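Local coordinates for thioesterase domain-containing protein (Pseudomonas aeruginosa, PDB 1ZKI) that adopts the hotdog fold of the thioesterases and probably hydrolyses acyl-CoA thioesters, at residues Leu22-Leu27 / Met62-Ser67; Gly52-Leu57 / Ala112-Gly117. One frame throughout, in Å; residues are numbered along the deposited sequence. Where two conformers were deposited one is given.

Overall arrangement
Both contacts belong to helix 51-70, the long helix of the hotdog fold, and to the antiparallel sheet that wraps it. Interaction 2 (52-57 with 112-117) seats the first turns of the helix on strand 107-116 inside the sheet; interaction 1 (22-27 with 62-67) joins its later turns to the outermost strand 23-27. Their centres lie about 12 Å apart, each about 7 Å from the centre of the chain. They also touch: L22 CD2 packs 3.7 Å from L57 CA, and M62 CE lies 3.8 Å from A112 N. Neither contact is touched by the second chain of the assembly, so both are packing within one subunit.

Interaction 1: residues Leu22-Leu27 / Met62-Ser67; sequences LDPVSL and MGLACS
L64 meets both L27 and P24, and mostly apolar touches carry the contact between strand 23-27 and the later turns of helix 51-70. The methyl CD2 of L27 lies 4.0 Å from CB of L64 and 3.9 Å from the backbone O of L64, touching the root of that side chain where it leaves the helix. The two leucines cross at about a right angle. L27 gets there through its torsions: CG stands anti to the carbonyl carbon (chi1 -59°), and chi2 then extends CD1 away from CA and leaves CD2 as the branch turned to the helix. Farther out along L64, its CD1 approaches ring carbon CG of P24 at 4.2 Å. Proline suits this place because its compact ring, pointing at the helix, offers an apolar surface and brings no side-chain polar group to be satisfied; M12 and V34 also lie against L64.

Hydrogen bonds belong to each segment's own surroundings. The helix keeps its regular pattern, as in S67 N to G63 O at 2.9 Å. On the strand side, V25 and S26 both face E33 of strand 31-37, forming a classic beta bulge between P24 and L27.

Turned the other way, A65 rests on A98 and V100 of strand 93-103. The helix is thus packed against the middle of the sheet and against its outermost strand at once: a sheet curled round a central helix, which is the hallmark of the hotdog fold.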
loop_
_atom_site.group_PDB
_atom_site.type_symbol
_atom_site.label_atom_id
_atom_site.label_comp_id
_atom_site.label_asym_id
_atom_site.label_seq_id
_atom_site.Cartn_x
_atom_site.Cartn_y
_atom_site.Cartn_z
ATOM N N LEU A 22 -12.504 -18.477 4.215
ATOM C CA LEU A 22 -11.080 -18.198 4.025
ATOM C C LEU A 22 -10.294 -19.470 4.289
ATOM O O LEU A 22 -10.559 -20.182 5.244
ATOM C CB LEU A 22 -10.593 -17.064 4.944
ATOM C CG LEU A 22 -11.369 -15.760 4.780
ATOM C CD1 LEU A 22 -10.968 -14.700 5.810
ATOM C CD2 LEU A 22 -11.301 -15.189 3.343
ATOM N N ASP A 23 -9.255 -19.672 3.502
ATOM C CA ASP A 23 -8.546 -20.913 3.519
ATOM C C ASP A 23 -7.043 -20.608 3.431
ATOM O O ASP A 23 -6.552 -20.261 2.356
ATOM C CB ASP A 23 -9.068 -21.717 2.321
ATOM C CG ASP A 23 -8.448 -23.071 2.192
ATOM O OD1 ASP A 23 -7.952 -23.619 3.194
ATOM O OD2 ASP A 23 -8.494 -23.604 1.060
ATOM N N PRO A 24 -6.306 -20.714 4.564
ATOM C CA PRO A 24 -4.854 -20.455 4.503
ATOM C C PRO A 24 -4.181 -21.372 3.489
ATOM O O PRO A 24 -4.554 -22.547 3.396
ATOM C CB PRO A 24 -4.367 -20.794 5.921
ATOM C CG PRO A 24 -5.603 -20.613 6.786
ATOM C CD PRO A 24 -6.730 -21.110 5.928
ATOM N N VAL A 25 -3.227 -20.828 2.732
ATOM C CA VAL A 25 -2.506 -21.577 1.692
ATOM C C VAL A 25 -1.046 -21.801 2.084
ATOM O O VAL A 25 -0.541 -22.936 2.005
ATOM C CB VAL A 25 -2.563 -20.842 0.315
ATOM C CG1 VAL A 25 -1.697 -21.557 -0.728
ATOM C CG2 VAL A 25 -3.993 -20.773 -0.184
ATOM N N SER A 26 -0.361 -20.735 2.497
ATOM C CA SER A 26 1.050 -20.845 2.871
ATOM C C SER A 26 1.495 -19.717 3.791
ATOM O O SER A 26 0.822 -18.696 3.911
ATOM C CB SER A 26 1.942 -20.866 1.631
ATOM O OG SER A 26 1.840 -19.651 0.915
ATOM N N LEU A 27 2.634 -19.932 4.430
ATOM C CA LEU A 27 3.289 -18.932 5.268
ATOM C C LEU A 27 4.781 -18.961 4.990
ATOM O O LEU A 27 5.369 -20.039 4.814
ATOM C CB LEU A 27 3.111 -19.260 6.742
ATOM C CG LEU A 27 1.738 -19.385 7.381
ATOM C CD1 LEU A 27 1.920 -19.937 8.767
ATOM C CD2 LEU A 27 1.073 -18.035 7.437
HETATM N N MSE A 62 -3.142 -10.556 6.349
HETATM C CA MSE A 62 -2.207 -9.667 7.043
HETATM C C MSE A 62 -1.904 -10.153 8.463
HETATM O O MSE A 62 -0.759 -10.137 8.875
HETATM C CB MSE A 62 -2.741 -8.238 7.063
HETATM C CG MSE A 62 -2.731 -7.565 5.711
HETATM SE SE MSE A 62 -3.578 -5.777 6.015
HETATM C CE MSE A 62 -2.909 -4.893 4.416
ATOM N N GLY A 63 -2.923 -10.608 9.199
ATOM C CA GLY A 63 -2.707 -11.151 10.546
ATOM C C GLY A 63 -1.769 -12.355 10.546
ATOM O O GLY A 63 -0.904 -12.487 11.420
ATOM N N LEU A 64 -1.956 -13.233 9.561
ATOM C CA LEU A 64 -1.133 -14.430 9.412
ATOM C C LEU A 64 0.306 -14.079 9.026
ATOM O O LEU A 64 1.254 -14.698 9.504
ATOM C CB LEU A 64 -1.778 -15.373 8.394
ATOM C CG LEU A 64 -3.018 -16.139 8.890
ATOM C CD1 LEU A 64 -3.570 -17.012 7.741
ATOM C CD2 LEU A 64 -2.691 -16.993 10.119
ATOM N N ALA A 65 0.471 -13.072 8.162
ATOM C CA ALA A 65 1.805 -12.566 7.837
ATOM C C ALA A 65 2.491 -12.040 9.096
ATOM O O ALA A 65 3.656 -12.337 9.329
ATOM C CB ALA A 65 1.737 -11.472 6.757
ATOM N N CYS A 66 1.756 -11.297 9.927
ATOM C CA CYS A 66 2.309 -10.817 11.199
ATOM C C CYS A 66 2.722 -11.973 12.089
ATOM O O CYS A 66 3.818 -11.976 12.626
ATOM C CB CYS A 66 1.318 -9.925 11.915
ATOM S SG CYS A 66 1.226 -8.359 11.090
ATOM N N SER A 67 1.851 -12.969 12.208
ATOM C CA SER A 67 2.164 -14.143 13.006
ATOM C C SER A 67 3.396 -14.880 12.489
ATOM O O SER A 67 4.166 -15.441 13.278
ATOM C CB SER A 67 0.959 -15.069 13.057
ATOM O OG SER A 67 -0.071 -14.464 13.823
#

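Interaction 2: residues Gly52-Leu57 / Ala112-Gly117; sequences GALFSL and AEVRQG
Helical segment 52-57 and strand segment 112-117 come nearest at L54 and V114, whose CA atoms are 7.9 Å apart, so the gap between the backbones is bridged by side chains. Within the helix the bonds S56 N to G52 O and L57 N to A53 O keep the helix regular, so L54 and L57, three residues apart, come out on the same side; the strand has its own backbone bonds to its neighbours in the sheet, V97 and R95 on strand 93-103 and V121, A122 and G124 on strand 119-130.

V114 points at the helix and receives both leucines. Its CG1 lies 3.9 Å from CD2 of L54. The same CG1 is 4.0 Å from CD2 of L57, a methyl that also meets CG2 of the valine. L57 and V114 reach toward each other tip to tip, whereas L54 crosses the valine obliquely. Different torsions bring the two leucines to one target: CG of L57 is anti to the backbone N (chi1 166°), but CG of L54 is anti to the carbonyl carbon (chi1 -74°). A branched valine suits a strand, and here its two methyls present a short, broad surface to the longer leucines. All three residues are buried; V94 touches both L57 and V114.

Polar groups lie off this interface. O of G52 is gripped twice by S56, whose N and OG reach it from opposite faces of its plane, OG at 2.8 Å; Y16 also bonds that hydroxyl. R115 and E113 form a salt bridge, NE to OE1 at 2.9 Å, with OE1 in the guanidinium plane. The apolar leucine-valine layer between helix and curved antiparallel sheet is the hotdog core.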
loop_
_atom_site.group_PDB
_atom_site.type_symbol
_atom_site.label_atom_id
_atom_site.label_comp_id
_atom_site.label_asym_id
_atom_site.label_seq_id
_atom_site.Cartn_x
_atom_site.Cartn_y
_atom_site.Cartn_z
ATOM N N GLY A 52 -16.705 -6.168 1.628
ATOM C CA GLY A 52 -16.446 -6.618 2.987
ATOM C C GLY A 52 -15.750 -7.973 3.019
ATOM O O GLY A 52 -14.908 -8.228 3.887
ATOM N N ALA A 53 -16.124 -8.864 2.095
ATOM C CA ALA A 53 -15.494 -10.194 2.035
ATOM C C ALA A 53 -14.045 -10.077 1.591
ATOM O O ALA A 53 -13.151 -10.728 2.146
ATOM C CB ALA A 53 -16.277 -11.105 1.124
ATOM N N LEU A 54 -13.810 -9.218 0.609
ATOM C CA LEU A 54 -12.437 -8.942 0.172
ATOM C C LEU A 54 -11.593 -8.337 1.297
ATOM O O LEU A 54 -10.435 -8.740 1.492
ATOM C CB LEU A 54 -12.439 -8.026 -1.040
ATOM C CG LEU A 54 -12.866 -8.713 -2.341
ATOM C CD1 LEU A 54 -13.230 -7.706 -3.463
ATOM C CD2 LEU A 54 -11.800 -9.696 -2.844
ATOM N N PHE A 55 -12.155 -7.390 2.042
ATOM C CA PHE A 55 -11.417 -6.826 3.156
ATOM C C PHE A 55 -11.139 -7.888 4.224
ATOM O O PHE A 55 -10.047 -7.924 4.783
ATOM C CB PHE A 55 -12.158 -5.641 3.763
ATOM C CG PHE A 55 -11.463 -5.064 4.949
ATOM C CD1 PHE A 55 -10.581 -3.992 4.794
ATOM C CD2 PHE A 55 -11.657 -5.623 6.217
ATOM C CE1 PHE A 55 -9.911 -3.455 5.899
ATOM C CE2 PHE A 55 -10.996 -5.107 7.334
ATOM C CZ PHE A 55 -10.124 -4.014 7.179
ATOM N N SER A 56 -12.124 -8.737 4.518
ATOM C CA SER A 56 -11.971 -9.786 5.530
ATOM C C SER A 56 -10.822 -10.710 5.136
ATOM O O SER A 56 -9.968 -11.031 5.944
ATOM C CB SER A 56 -13.270 -10.570 5.688
ATOM O OG SER A 56 -14.298 -9.720 6.186
ATOM N N LEU A 57 -10.796 -11.099 3.868
ATOM C CA LEU A 57 -9.688 -11.866 3.334
ATOM C C LEU A 57 -8.360 -11.152 3.591
ATOM O O LEU A 57 -7.409 -11.759 4.136
ATOM C CB LEU A 57 -9.904 -12.079 1.843
ATOM C CG LEU A 57 -8.697 -12.582 1.054
ATOM C CD1 LEU A 57 -8.303 -13.993 1.527
ATOM C CD2 LEU A 57 -9.055 -12.562 -0.430
ATOM N N ALA A 112 -0.827 -5.821 1.331
ATOM C CA ALA A 112 -1.425 -7.036 0.769
ATOM C C ALA A 112 -2.038 -6.746 -0.582
ATOM O O ALA A 112 -2.410 -5.606 -0.867
ATOM C CB ALA A 112 -2.463 -7.642 1.722
ATOM N N GLU A 113 -2.095 -7.765 -1.434
ATOM C CA GLU A 113 -2.784 -7.653 -2.705
ATOM C C GLU A 113 -3.684 -8.866 -2.872
ATOM O O GLU A 113 -3.369 -9.959 -2.375
ATOM C CB GLU A 113 -1.808 -7.537 -3.890
ATOM C CG GLU A 113 -0.901 -8.720 -4.057
ATOM C CD GLU A 113 -0.140 -8.701 -5.387
ATOM O OE1 GLU A 113 0.391 -9.766 -5.769
ATOM O OE2 GLU A 113 -0.100 -7.643 -6.051
ATOM N N VAL A 114 -4.824 -8.649 -3.510
ATOM C CA VAL A 114 -5.741 -9.728 -3.851
ATOM C C VAL A 114 -5.744 -9.829 -5.363
ATOM O O VAL A 114 -5.859 -8.808 -6.057
ATOM C CB VAL A 114 -7.168 -9.436 -3.352
ATOM C CG1 VAL A 114 -8.129 -10.580 -3.743
ATOM C CG2 VAL A 114 -7.157 -9.208 -1.822
ATOM N N ARG A 115 -5.608 -11.052 -5.862
ATOM C CA ARG A 115 -5.557 -11.283 -7.303
ATOM C C ARG A 115 -6.433 -12.456 -7.699
ATOM O O ARG A 115 -6.732 -13.337 -6.892
ATOM C CB ARG A 115 -4.122 -11.581 -7.754
ATOM C CG ARG A 115 -3.181 -10.397 -7.674
ATOM C CD ARG A 115 -1.821 -10.720 -8.324
ATOM N NE ARG A 115 -1.024 -9.507 -8.328
ATOM C CZ ARG A 115 -1.039 -8.604 -9.300
ATOM N NH1 ARG A 115 -1.780 -8.794 -10.382
ATOM N NH2 ARG A 115 -0.306 -7.513 -9.185
ATOM N N GLN A 116 -6.805 -12.482 -8.970
ATOM C CA GLN A 116 -7.279 -13.712 -9.593
ATOM C C GLN A 116 -6.395 -13.875 -10.833
ATOM O O GLN A 116 -6.599 -13.203 -11.848
ATOM C CB GLN A 116 -8.759 -13.598 -9.953
ATOM C CG GLN A 116 -9.360 -14.886 -10.483
ATOM C CD GLN A 116 -10.853 -14.755 -10.690
ATOM O OE1 GLN A 116 -11.296 -14.123 -11.649
ATOM N NE2 GLN A 116 -11.635 -15.360 -9.811
ATOM N N GLY A 117 -5.383 -14.730 -10.736
ATOM C CA GLY A 117 -4.362 -14.814 -11.784
ATOM C C GLY A 117 -3.694 -13.469 -12.029
ATOM O O GLY A 117 -3.201 -12.835 -11.092
#